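Local coordinates for protein ribonucleoside-diphosphate reductase subunit beta (Clostridium botulinum, PDB 6ZJK) that houses a di-iron site and, as the small subunit of a class I ribonucleotide reductase, probably supports radical-based reduction of ribonucleotides to deoxyribonucleotides, at residues N185-E189 with I190-L194; T261-L264 with E265-R269; M271-M274 with G275-E279. One frame throughout, in Å; residues are numbered along the deposited sequence.

Interactions 1, 2 and 3 are local contacts that follow one another along the chain, all in the helical small-chain fold. Interaction 1 starts helix 190-220, whereas interactions 2 and 3 occupy adjoining turns of helix 262-287, their centres about 15 Å apart. The two helices meet where Leu-194 packs on interaction 2: its O lies 3.6 Å from Phe-268 CZ, and its CD1 3.8 Å from Leu-264 CD2. Interaction 3 does not touch interaction 1; their nearest atoms are about 6 Å apart. None of the three supplies an iron ligand, but helix 190-220 carries Glu-204, which binds iron together with Glu-137, Glu-238 and His-241.

Interaction 1: N185-E189 with I190-L194; sequences NKEPE and IHNFL
Glu-189 reaches forward over the first turn of helix 190-220 and grips His-191 and Asn-192. Glu-189 CB comes within 4.2 Å of Asn-192 ND2. CG stands opposite the backbone N (chi1 -170°), and a bend at chi2 (-90°) then turns the chain along the start of the helix, carrying CD past Ile-190 N, which is buried without a partner in the model; the amides bonded are those of His-191 and Asn-192. The two carboxylate oxygens have separate tasks. Glu-189 OE1 accepts from His-191 ND1 at 2.7 Å through its syn lone pair, and the carboxylate and imidazole planes are nearly coplanar, which restrains rotation of the ring; the same oxygen touches Ile-190 CG2. Glu-189 OE2 turns to the backbone, accepting from Asn-192 N at 3.2 Å, nearly along its C-O axis. It also accepts, more weakly, from His-191 N. Gathering these N-H groups would tend to stabilise a negative carboxylate.

Glu-187 supplies the second grip. Glu-187 O receives Asn-192 ND2 at 3.1 Å in an almost straight bond (177°), lying within both the carbonyl and the amide plane. Glu-189 O meanwhile accepts from Phe-193 N at 2.9 Å, the first backbone bond of the new helix among these residues. Between the helices Pro-188 centres an inverse gamma turn, and in the last turn of helix 168-186 Asn-185 OD1 is bonded to Lys-25 NZ of the second subunit. Glu-189 is thus a side-chain N-cap, at a short helix-loop-helix corner joining helix 168-186 to helix 190-220 in the R2 helical bundle.

Interaction 2: T261-L264 with E265-R269; sequences TEEL and EEEFR
Leu-264 and Phe-268, one helical turn apart, lean over each other at a slant, with Leu-264 CD2 3.9 Å from Phe-268 CZ. The methyl stands over the CZ end of the ring, on the face that Leu-264 O also covers. That backbone O sits 3.6 Å above the plane of the Phe-268 ring, offset toward the rim, while accepting from Phe-268 N. On its other branch, Leu-264 CD1 approaches Glu-267 CD, the two side chains running at about a right angle.

Glu-267 extends beyond CG toward the start of the helix, having CG beside its own backbone N (chi1 -49°). This brings its carboxylate to that of Glu-263, with the planes turned 43° and Glu-263 OE2 only 2.9 Å from Glu-267 OE2. Two full negative charges this close should repel, which might favour protonation of one group. Glu-263 also touches a crystal neighbour, so its pose may partly reflect the lattice. Arg-195 offers Glu-267 OE1 only a long, weak ion pair.

Elsewhere on the turn, Glu-265 CG lies alongside Thr-261 O at 3.3 Å and its OE2 is engaged by Lys-253 in a salt bridge. Glu-266 OE2 uses its syn lone pair to receive Arg-269 NH1 at 3.3 Å within the guanidinium plane. Thr-261 is the N-cap, its OG1 accepting from Leu-264 N at 3.0 Å.

The hydrophobic side of this first stretch of helix 262-287 faces helix 190-220, where Phe-268 reaches Met-198. Phe-260, in the preceding loop, also packs on Phe-268, and Arg-269 NE binds Lys-317 O beyond helix 296-313.

Interaction 3: M271-M274 with G275-E279; sequences MMRM and GVEHE
Four regular helical bonds join residues 271-274 to 275-279, from Gly-275 N to Met-271 O, Val-276 N to Met-272 O, Glu-277 N to Arg-273 O and His-278 N to Met-274 O, the last at 2.9 Å and almost straight (177°). Over this frame Arg-273 NH1 and Glu-277 OE2 form a salt bridge at 2.6 Å. The guanidinium and carboxylate planes are 63° apart, and OE2 approaches the guanidinium obliquely. A bend at chi3 (58°) in the otherwise extended arginine brings NH1 to that oxygen. Glu-277 OE2 also lies 3.5 Å from Arg-273 CG, so the carboxylate rests along the arginine chain. Gln-270 OE1 holds Arg-273 NE.

On the buried side Met-272 SD meets Val-276 CG2 at 4.1 Å. Helices 190-220 and 296-313 cover Met-272, through Ile-206 and Ser-307 respectively. His-278 lies with one ring face beneath Met-274 O, which stands 3.4 Å from the plane and is offset toward its rim; Phe-176 makes an edge-to-face contact with the same ring.

Met-272 and Val-276 thus join the bundle by apolar contacts, and Glu-279 by bonds to Arg-173 and Ser-210. The guanidinium so near would be expected to favour a deprotonated Glu-277, while Gln-270 helps fix the orientation of Arg-273, whose pose may partly reflect a crystal neighbour.

Interaction 1: N185-E189 with I190-L194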
ATOM      1  N   ASN A 185      -5.067  -9.122 -15.874  1.00 69.31           N
ATOM      2  CA  ASN A 185      -5.961  -8.042 -15.518  1.00 74.75           C
ATOM      3  C   ASN A 185      -7.290  -8.108 -16.223  1.00 75.95           C
ATOM      4  O   ASN A 185      -8.304  -7.764 -15.673  1.00 77.33           O
ATOM      5  CB  ASN A 185      -5.323  -6.701 -15.794  1.00 70.28           C
ATOM      6  CG  ASN A 185      -6.166  -5.558 -15.300  1.00 76.17           C
ATOM      7  OD1 ASN A 185      -6.960  -5.720 -14.408  1.00 80.34           O
ATOM      8  ND2 ASN A 185      -6.017  -4.405 -15.908  1.00 73.67           N
ATOM      9  N   LYS A 186      -7.263  -8.542 -17.458  1.00 75.09           N
ATOM     10  CA  LYS A 186      -8.526  -8.631 -18.172  1.00 78.14           C
ATOM     11  C   LYS A 186      -9.057 -10.056 -18.242  1.00 79.13           C
ATOM     12  O   LYS A 186     -10.258 -10.247 -18.443  1.00 77.81           O
ATOM     13  CB  LYS A 186      -8.361  -8.049 -19.575  1.00 79.05           C
ATOM     14  CG  LYS A 186      -8.071  -6.543 -19.546  1.00 82.96           C
ATOM     15  CD  LYS A 186      -8.205  -5.908 -20.925  1.00 85.56           C
ATOM     16  CE  LYS A 186      -9.251  -6.619 -21.773  1.00 89.71           C
ATOM     17  NZ  LYS A 186     -10.023  -5.683 -22.615  1.00 94.23           N
ATOM     18  N   GLU A 187      -8.254 -11.072 -17.926  1.00 75.42           N
ATOM     19  CA  GLU A 187      -8.752 -12.445 -17.968  1.00 73.99           C
ATOM     20  C   GLU A 187      -8.232 -13.210 -16.755  1.00 71.90           C
ATOM     21  O   GLU A 187      -7.225 -13.922 -16.840  1.00 69.92           O
ATOM     22  CB  GLU A 187      -8.314 -13.132 -19.263  1.00 77.50           C
ATOM     23  CG  GLU A 187      -8.983 -14.478 -19.568  1.00 86.99           C
ATOM     24  CD  GLU A 187      -8.015 -15.445 -20.244  1.00 99.17           C
ATOM     25  OE1 GLU A 187      -8.046 -16.652 -19.896  1.00100.39           O
ATOM     26  OE2 GLU A 187      -7.237 -15.004 -21.125  1.00 88.50           O
ATOM     27  N   PRO A 188      -8.997 -13.135 -15.692  1.00 74.14           N
ATOM     28  CA  PRO A 188      -8.617 -13.773 -14.448  1.00 71.81           C
ATOM     29  C   PRO A 188      -8.715 -15.282 -14.444  1.00 73.28           C
ATOM     30  O   PRO A 188      -9.709 -15.787 -14.048  1.00 78.04           O
ATOM     31  CB  PRO A 188      -9.620 -13.217 -13.469  1.00 71.57           C
ATOM     32  CG  PRO A 188     -10.228 -12.084 -14.113  1.00 66.47           C
ATOM     33  CD  PRO A 188     -10.253 -12.421 -15.548  1.00 70.86           C
ATOM     34  N   GLU A 189      -7.677 -15.961 -14.875  1.00 66.82           N
ATOM     35  CA  GLU A 189      -7.608 -17.414 -14.918  1.00 70.38           C
ATOM     36  C   GLU A 189      -6.339 -17.885 -14.209  1.00 66.75           C
ATOM     37  O   GLU A 189      -5.359 -17.140 -14.090  1.00 61.02           O
ATOM     38  CB  GLU A 189      -7.648 -17.878 -16.385  1.00 71.37           C
ATOM     39  CG  GLU A 189      -7.820 -19.369 -16.621  1.00 73.99           C
ATOM     40  CD  GLU A 189      -6.497 -20.101 -16.707  1.00 72.07           C
ATOM     41  OE1 GLU A 189      -6.476 -21.331 -16.476  1.00 69.84           O
ATOM     42  OE2 GLU A 189      -5.484 -19.441 -17.031  1.00 71.76           O
ATOM     43  N   ILE A 190      -6.345 -19.146 -13.757  1.00 62.81           N
ATOM     44  CA  ILE A 190      -5.245 -19.524 -12.868  1.00 61.21           C
ATOM     45  C   ILE A 190      -3.911 -19.566 -13.610  1.00 64.11           C
ATOM     46  O   ILE A 190      -2.884 -19.115 -13.090  1.00 61.71           O
ATOM     47  CB  ILE A 190      -5.536 -20.865 -12.165  1.00 67.01           C
ATOM     48  CG1 ILE A 190      -4.348 -21.256 -11.287  1.00 65.87           C
ATOM     49  CG2 ILE A 190      -5.826 -21.973 -13.166  1.00 63.94           C
ATOM     50  CD1 ILE A 190      -4.233 -20.445 -10.013  1.00 60.66           C
ATOM     51  N   HIS A 191      -3.868 -19.962 -14.886  1.00 64.67           N
ATOM     52  CA  HIS A 191      -2.588 -20.006 -15.590  1.00 64.82           C
ATOM     53  C   HIS A 191      -2.052 -18.600 -15.834  1.00 57.87           C
ATOM     54  O   HIS A 191      -0.851 -18.349 -15.665  1.00 56.61           O
ATOM     55  CB  HIS A 191      -2.728 -20.772 -16.899  1.00 63.17           C
ATOM     56  CG  HIS A 191      -2.950 -22.237 -16.704  1.00 69.11           C
ATOM     57  ND1 HIS A 191      -4.211 -22.798 -16.689  1.00 69.50           N
ATOM     58  CD2 HIS A 191      -2.086 -23.248 -16.450  1.00 68.47           C
ATOM     59  CE1 HIS A 191      -4.110 -24.097 -16.476  1.00 66.35           C
ATOM     60  NE2 HIS A 191      -2.832 -24.395 -16.324  1.00 66.73           N
ATOM     61  N   ASN A 192      -2.927 -17.669 -16.232  1.00 58.00           N
ATOM     62  CA  ASN A 192      -2.513 -16.276 -16.352  1.00 58.61           C
ATOM     63  C   ASN A 192      -2.032 -15.719 -15.021  1.00 57.51           C
ATOM     64  O   ASN A 192      -1.132 -14.870 -14.987  1.00 55.84           O
ATOM     65  CB  ASN A 192      -3.659 -15.427 -16.898  1.00 61.18           C
ATOM     66  CG  ASN A 192      -4.020 -15.787 -18.326  1.00 67.17           C
ATOM     67  OD1 ASN A 192      -3.206 -16.348 -19.058  1.00 65.77           O
ATOM     68  ND2 ASN A 192      -5.229 -15.432 -18.741  1.00 68.43           N
ATOM     69  N   PHE A 193      -2.595 -16.194 -13.934  1.00 56.30           N
ATOM     70  CA  PHE A 193      -2.227 -15.726 -12.615  1.00 52.67           C
ATOM     71  C   PHE A 193      -0.825 -16.162 -12.257  1.00 53.28           C
ATOM     72  O   PHE A 193      -0.052 -15.361 -11.804  1.00 51.42           O
ATOM     73  CB  PHE A 193      -3.268 -16.187 -11.599  1.00 52.02           C
ATOM     74  CG  PHE A 193      -2.956 -15.830 -10.187  1.00 53.20           C
ATOM     75  CD1 PHE A 193      -3.177 -14.575  -9.715  1.00 51.92           C
ATOM     76  CD2 PHE A 193      -2.481 -16.771  -9.331  1.00 54.96           C
ATOM     77  CE1 PHE A 193      -2.894 -14.249  -8.412  1.00 54.58           C
ATOM     78  CE2 PHE A 193      -2.185 -16.460  -8.031  1.00 53.29           C
ATOM     79  CZ  PHE A 193      -2.400 -15.197  -7.569  1.00 54.11           C
ATOM     80  N   LEU A 194      -0.491 -17.422 -12.495  1.00 50.74           N
ATOM     81  CA  LEU A 194       0.828 -17.947 -12.190  1.00 50.14           C
ATOM     82  C   LEU A 194       1.923 -17.396 -13.088  1.00 51.83           C
ATOM     83  O   LEU A 194       3.025 -17.213 -12.660  1.00 47.51           O
ATOM     84  CB  LEU A 194       0.836 -19.455 -12.226  1.00 46.84           C
ATOM     85  CG  LEU A 194      -0.005 -20.187 -11.195  1.00 57.18           C
ATOM     86  CD1 LEU A 194      -0.019 -21.667 -11.477  1.00 53.82           C
ATOM     87  CD2 LEU A 194       0.470 -19.922  -9.790  1.00 47.51           C
TER

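Interaction 2: T261-L264 with E265-R269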
ATOM      1  N   THR A 261       2.462 -28.594 -13.356  1.00 57.39           N
ATOM      2  CA  THR A 261       2.957 -29.743 -14.085  1.00 59.32           C
ATOM      3  C   THR A 261       4.429 -29.533 -14.429  1.00 64.78           C
ATOM      4  O   THR A 261       4.963 -28.423 -14.334  1.00 57.13           O
ATOM      5  CB  THR A 261       2.130 -29.972 -15.355  1.00 57.86           C
ATOM      6  OG1 THR A 261       2.234 -28.833 -16.223  1.00 59.93           O
ATOM      7  CG2 THR A 261       0.663 -30.199 -15.006  1.00 62.51           C
ATOM      8  N   GLU A 262       5.108 -30.618 -14.815  1.00 61.45           N
ATOM      9  CA  GLU A 262       6.391 -30.628 -15.510  1.00 57.76           C
ATOM     10  C   GLU A 262       6.438 -29.528 -16.558  1.00 60.54           C
ATOM     11  O   GLU A 262       7.511 -28.992 -16.850  1.00 60.48           O
ATOM     12  CB  GLU A 262       6.682 -31.992 -16.135  1.00 67.48           C
ATOM     13  CG  GLU A 262       8.171 -32.315 -16.184  1.00 70.44           C
ATOM     14  CD  GLU A 262       8.465 -33.798 -15.986  1.00 82.36           C
ATOM     15  OE1 GLU A 262       9.183 -34.150 -15.022  1.00 85.01           O
ATOM     16  OE2 GLU A 262       7.965 -34.620 -16.790  1.00 80.96           O
ATOM     17  N   GLU A 263       5.323 -29.503 -17.287  1.00 61.73           N
ATOM     18  CA  GLU A 263       5.256 -28.616 -18.440  1.00 67.58           C
ATOM     19  C   GLU A 263       5.170 -27.162 -17.996  1.00 62.89           C
ATOM     20  O   GLU A 263       5.908 -26.311 -18.497  1.00 62.91           O
ATOM     21  CB  GLU A 263       4.047 -28.979 -19.315  1.00 74.57           C
ATOM     22  CG  GLU A 263       4.214 -28.723 -20.827  1.00 85.98           C
ATOM     23  CD  GLU A 263       3.466 -27.477 -21.347  1.00 90.54           C
ATOM     24  OE1 GLU A 263       4.019 -26.738 -22.189  1.00 93.08           O
ATOM     25  OE2 GLU A 263       2.319 -27.239 -20.911  1.00 90.68           O
ATOM     26  N   LEU A 264       4.349 -26.848 -16.987  1.00 65.07           N
ATOM     27  CA  LEU A 264       4.269 -25.445 -16.573  1.00 59.60           C
ATOM     28  C   LEU A 264       5.580 -24.975 -15.946  1.00 57.29           C
ATOM     29  O   LEU A 264       5.987 -23.822 -16.137  1.00 58.74           O
ATOM     30  CB  LEU A 264       3.089 -25.217 -15.622  1.00 57.15           C
ATOM     31  CG  LEU A 264       2.986 -23.741 -15.216  1.00 61.48           C
ATOM     32  CD1 LEU A 264       2.236 -22.995 -16.306  1.00 61.13           C
ATOM     33  CD2 LEU A 264       2.276 -23.552 -13.896  1.00 55.23           C
ATOM     34  N   GLU A 265       6.291 -25.831 -15.212  1.00 52.21           N
ATOM     35  CA  GLU A 265       7.595 -25.421 -14.706  1.00 54.79           C
ATOM     36  C   GLU A 265       8.568 -25.137 -15.847  1.00 61.05           C
ATOM     37  O   GLU A 265       9.393 -24.224 -15.738  1.00 57.89           O
ATOM     38  CB  GLU A 265       8.160 -26.487 -13.766  1.00 57.70           C
ATOM     39  CG  GLU A 265       7.243 -26.804 -12.578  1.00 62.38           C
ATOM     40  CD  GLU A 265       7.953 -27.544 -11.455  1.00 70.44           C
ATOM     41  OE1 GLU A 265       8.683 -28.535 -11.736  1.00 65.08           O
ATOM     42  OE2 GLU A 265       7.769 -27.138 -10.283  1.00 69.61           O
ATOM     43  N   GLU A 266       8.462 -25.868 -16.962  1.00 57.59           N
ATOM     44  CA  GLU A 266       9.321 -25.542 -18.101  1.00 59.17           C
ATOM     45  C   GLU A 266       8.918 -24.209 -18.720  1.00 54.71           C
ATOM     46  O   GLU A 266       9.781 -23.428 -19.133  1.00 56.12           O
ATOM     47  CB  GLU A 266       9.270 -26.660 -19.149  1.00 61.35           C
ATOM     48  CG  GLU A 266      10.337 -26.544 -20.247  1.00 64.10           C
ATOM     49  CD  GLU A 266      11.753 -26.472 -19.681  1.00 63.68           C
ATOM     50  OE1 GLU A 266      12.054 -27.191 -18.702  1.00 72.21           O
ATOM     51  OE2 GLU A 266      12.578 -25.701 -20.218  1.00 63.70           O
ATOM     52  N   GLU A 267       7.621 -23.893 -18.726  1.00 55.53           N
ATOM     53  CA  GLU A 267       7.242 -22.573 -19.227  1.00 60.63           C
ATOM     54  C   GLU A 267       7.794 -21.456 -18.340  1.00 55.62           C
ATOM     55  O   GLU A 267       8.253 -20.422 -18.838  1.00 58.73           O
ATOM     56  CB  GLU A 267       5.718 -22.499 -19.322  1.00 58.81           C
ATOM     57  CG  GLU A 267       5.064 -23.661 -20.014  1.00 70.69           C
ATOM     58  CD  GLU A 267       3.571 -23.445 -20.187  1.00 76.93           C
ATOM     59  OE1 GLU A 267       3.144 -22.269 -20.307  1.00 72.45           O
ATOM     60  OE2 GLU A 267       2.822 -24.448 -20.174  1.00 76.98           O
ATOM     61  N   PHE A 268       7.941 -21.662 -17.031  1.00 57.17           N
ATOM     62  CA  PHE A 268       8.621 -20.686 -16.187  1.00 53.66           C
ATOM     63  C   PHE A 268      10.095 -20.546 -16.562  1.00 49.64           C
ATOM     64  O   PHE A 268      10.641 -19.437 -16.553  1.00 52.05           O
ATOM     65  CB  PHE A 268       8.485 -21.085 -14.714  1.00 54.09           C
ATOM     66  CG  PHE A 268       7.098 -20.884 -14.143  1.00 52.67           C
ATOM     67  CD1 PHE A 268       6.107 -20.245 -14.878  1.00 52.97           C
ATOM     68  CD2 PHE A 268       6.812 -21.278 -12.843  1.00 55.49           C
ATOM     69  CE1 PHE A 268       4.843 -20.036 -14.344  1.00 54.76           C
ATOM     70  CE2 PHE A 268       5.540 -21.075 -12.291  1.00 56.83           C
ATOM     71  CZ  PHE A 268       4.557 -20.455 -13.045  1.00 56.00           C
ATOM     72  N   ARG A 269      10.773 -21.662 -16.840  1.00 53.37           N
ATOM     73  CA  ARG A 269      12.179 -21.619 -17.231  1.00 53.03           C
ATOM     74  C   ARG A 269      12.380 -20.819 -18.516  1.00 50.83           C
ATOM     75  O   ARG A 269      13.388 -20.119 -18.663  1.00 45.58           O
ATOM     76  CB  ARG A 269      12.750 -23.036 -17.353  1.00 60.41           C
ATOM     77  CG  ARG A 269      13.031 -23.670 -15.983  1.00 52.26           C
ATOM     78  CD  ARG A 269      13.620 -25.067 -16.043  1.00 52.59           C
ATOM     79  NE  ARG A 269      15.073 -25.086 -16.063  1.00 50.66           N
ATOM     80  CZ  ARG A 269      15.814 -25.234 -17.158  1.00 53.46           C
ATOM     81  NH1 ARG A 269      15.244 -25.387 -18.345  1.00 52.12           N
ATOM     82  NH2 ARG A 269      17.125 -25.229 -17.062  1.00 51.82           N
TER

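Interaction 3: M271-M274 with G275-E279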
ATOM      1  N   MET A 271      10.444 -18.351 -19.535  1.00 48.63           N
ATOM      2  CA  MET A 271      10.115 -16.983 -19.252  1.00 46.22           C
ATOM      3  C   MET A 271      11.369 -16.358 -18.777  1.00 46.19           C
ATOM      4  O   MET A 271      11.680 -15.297 -19.156  1.00 49.89           O
ATOM      5  CB  MET A 271       9.045 -16.885 -18.175  1.00 49.03           C
ATOM      6  CG  MET A 271       7.656 -17.261 -18.625  1.00 48.64           C
ATOM      7  SD  MET A 271       6.325 -16.828 -17.522  1.00 50.80           S
ATOM      8  CE  MET A 271       6.518 -15.095 -17.406  1.00 45.65           C
ATOM      9  N   MET A 272      12.097 -17.017 -17.932  1.00 44.77           N
ATOM     10  CA  MET A 272      13.324 -16.494 -17.478  1.00 46.85           C
ATOM     11  C   MET A 272      14.345 -16.362 -18.623  1.00 52.33           C
ATOM     12  O   MET A 272      15.099 -15.451 -18.630  1.00 48.94           O
ATOM     13  CB  MET A 272      13.821 -17.378 -16.393  1.00 38.13           C
ATOM     14  CG  MET A 272      15.131 -17.048 -15.808  1.00 42.02           C
ATOM     15  SD  MET A 272      15.254 -15.503 -14.947  1.00 44.81           S
ATOM     16  CE  MET A 272      14.721 -15.847 -13.311  1.00 40.78           C
ATOM     17  N   ARG A 273      14.371 -17.317 -19.550  1.00 46.88           N
ATOM     18  CA  ARG A 273      15.265 -17.286 -20.691  1.00 49.51           C
ATOM     19  C   ARG A 273      15.009 -16.043 -21.522  1.00 50.51           C
ATOM     20  O   ARG A 273      15.897 -15.365 -21.852  1.00 48.58           O
ATOM     21  CB  ARG A 273      15.136 -18.544 -21.544  1.00 49.68           C
ATOM     22  CG  ARG A 273      16.235 -18.708 -22.585  1.00 58.30           C
ATOM     23  CD  ARG A 273      16.008 -19.803 -23.587  1.00 58.39           C
ATOM     24  NE  ARG A 273      14.760 -19.582 -24.283  1.00 64.84           N
ATOM     25  CZ  ARG A 273      14.659 -18.878 -25.386  1.00 71.21           C
ATOM     26  NH1 ARG A 273      15.748 -18.384 -25.917  1.00 74.68           N
ATOM     27  NH2 ARG A 273      13.497 -18.663 -25.965  1.00 74.62           N
ATOM     28  N   MET A 274      13.763 -15.778 -21.833  1.00 53.25           N
ATOM     29  CA  MET A 274      13.535 -14.617 -22.638  1.00 59.94           C
ATOM     30  C   MET A 274      13.813 -13.359 -21.871  1.00 53.77           C
ATOM     31  O   MET A 274      14.504 -12.504 -22.325  1.00 54.48           O
ATOM     32  CB  MET A 274      12.096 -14.563 -23.035  1.00 57.32           C
ATOM     33  CG  MET A 274      11.629 -15.614 -23.996  1.00 69.62           C
ATOM     34  SD  MET A 274      12.168 -15.355 -25.689  1.00104.10           S
ATOM     35  CE  MET A 274      11.483 -16.807 -26.450  1.00 79.44           C
ATOM     36  N   GLY A 275      13.526 -13.263 -20.598  1.00 47.70           N
ATOM     37  CA  GLY A 275      13.859 -12.120 -19.814  1.00 47.27           C
ATOM     38  C   GLY A 275      15.315 -11.868 -19.787  1.00 49.66           C
ATOM     39  O   GLY A 275      15.694 -10.762 -19.871  1.00 45.27           O
ATOM     40  N   VAL A 276      16.111 -12.899 -19.628  1.00 40.59           N
ATOM     41  CA  VAL A 276      17.544 -12.806 -19.660  1.00 46.38           C
ATOM     42  C   VAL A 276      18.017 -12.272 -21.016  1.00 47.30           C
ATOM     43  O   VAL A 276      18.826 -11.438 -21.073  1.00 43.22           O
ATOM     44  CB  VAL A 276      18.222 -14.153 -19.365  1.00 46.93           C
ATOM     45  CG1 VAL A 276      19.702 -14.040 -19.428  1.00 40.12           C
ATOM     46  CG2 VAL A 276      17.827 -14.683 -18.006  1.00 46.96           C
ATOM     47  N   GLU A 277      17.463 -12.762 -22.087  1.00 46.84           N
ATOM     48  CA  GLU A 277      17.859 -12.348 -23.404  1.00 49.66           C
ATOM     49  C   GLU A 277      17.537 -10.880 -23.633  1.00 51.60           C
ATOM     50  O   GLU A 277      18.351 -10.149 -24.068  1.00 45.05           O
ATOM     51  CB  GLU A 277      17.259 -13.269 -24.442  1.00 55.57           C
ATOM     52  CG  GLU A 277      18.104 -14.507 -24.713  1.00 55.56           C
ATOM     53  CD  GLU A 277      17.350 -15.597 -25.439  1.00 65.50           C
ATOM     54  OE1 GLU A 277      16.461 -15.272 -26.216  1.00 67.05           O
ATOM     55  OE2 GLU A 277      17.624 -16.788 -25.215  1.00 62.11           O
ATOM     56  N   HIS A 278      16.345 -10.471 -23.280  1.00 55.19           N
ATOM     57  CA  HIS A 278      15.948  -9.098 -23.365  1.00 50.55           C
ATOM     58  C   HIS A 278      16.832  -8.173 -22.546  1.00 50.45           C
ATOM     59  O   HIS A 278      17.267  -7.205 -23.032  1.00 49.07           O
ATOM     60  CB  HIS A 278      14.535  -8.912 -22.880  1.00 48.84           C
ATOM     61  CG  HIS A 278      13.497  -9.496 -23.760  1.00 53.22           C
ATOM     62  ND1 HIS A 278      12.171  -9.474 -23.440  1.00 50.78           N
ATOM     63  CD2 HIS A 278      13.580 -10.129 -24.942  1.00 54.14           C
ATOM     64  CE1 HIS A 278      11.477 -10.060 -24.383  1.00 53.61           C
ATOM     65  NE2 HIS A 278      12.309 -10.466 -25.311  1.00 55.08           N
ATOM     66  N   GLU A 279      17.118  -8.493 -21.309  1.00 46.91           N
ATOM     67  CA  GLU A 279      17.883  -7.629 -20.417  1.00 45.99           C
ATOM     68  C   GLU A 279      19.332  -7.478 -20.880  1.00 44.01           C
ATOM     69  O   GLU A 279      19.924  -6.403 -20.744  1.00 43.49           O
ATOM     70  CB  GLU A 279      17.792  -8.167 -18.987  1.00 36.08           C
ATOM     71  CG  GLU A 279      18.344  -7.249 -17.944  1.00 43.17           C
ATOM     72  CD  GLU A 279      17.685  -5.855 -17.970  1.00 42.09           C
ATOM     73  OE1 GLU A 279      16.451  -5.739 -18.177  1.00 43.94           O
ATOM     74  OE2 GLU A 279      18.425  -4.863 -17.842  1.00 42.42           O
TER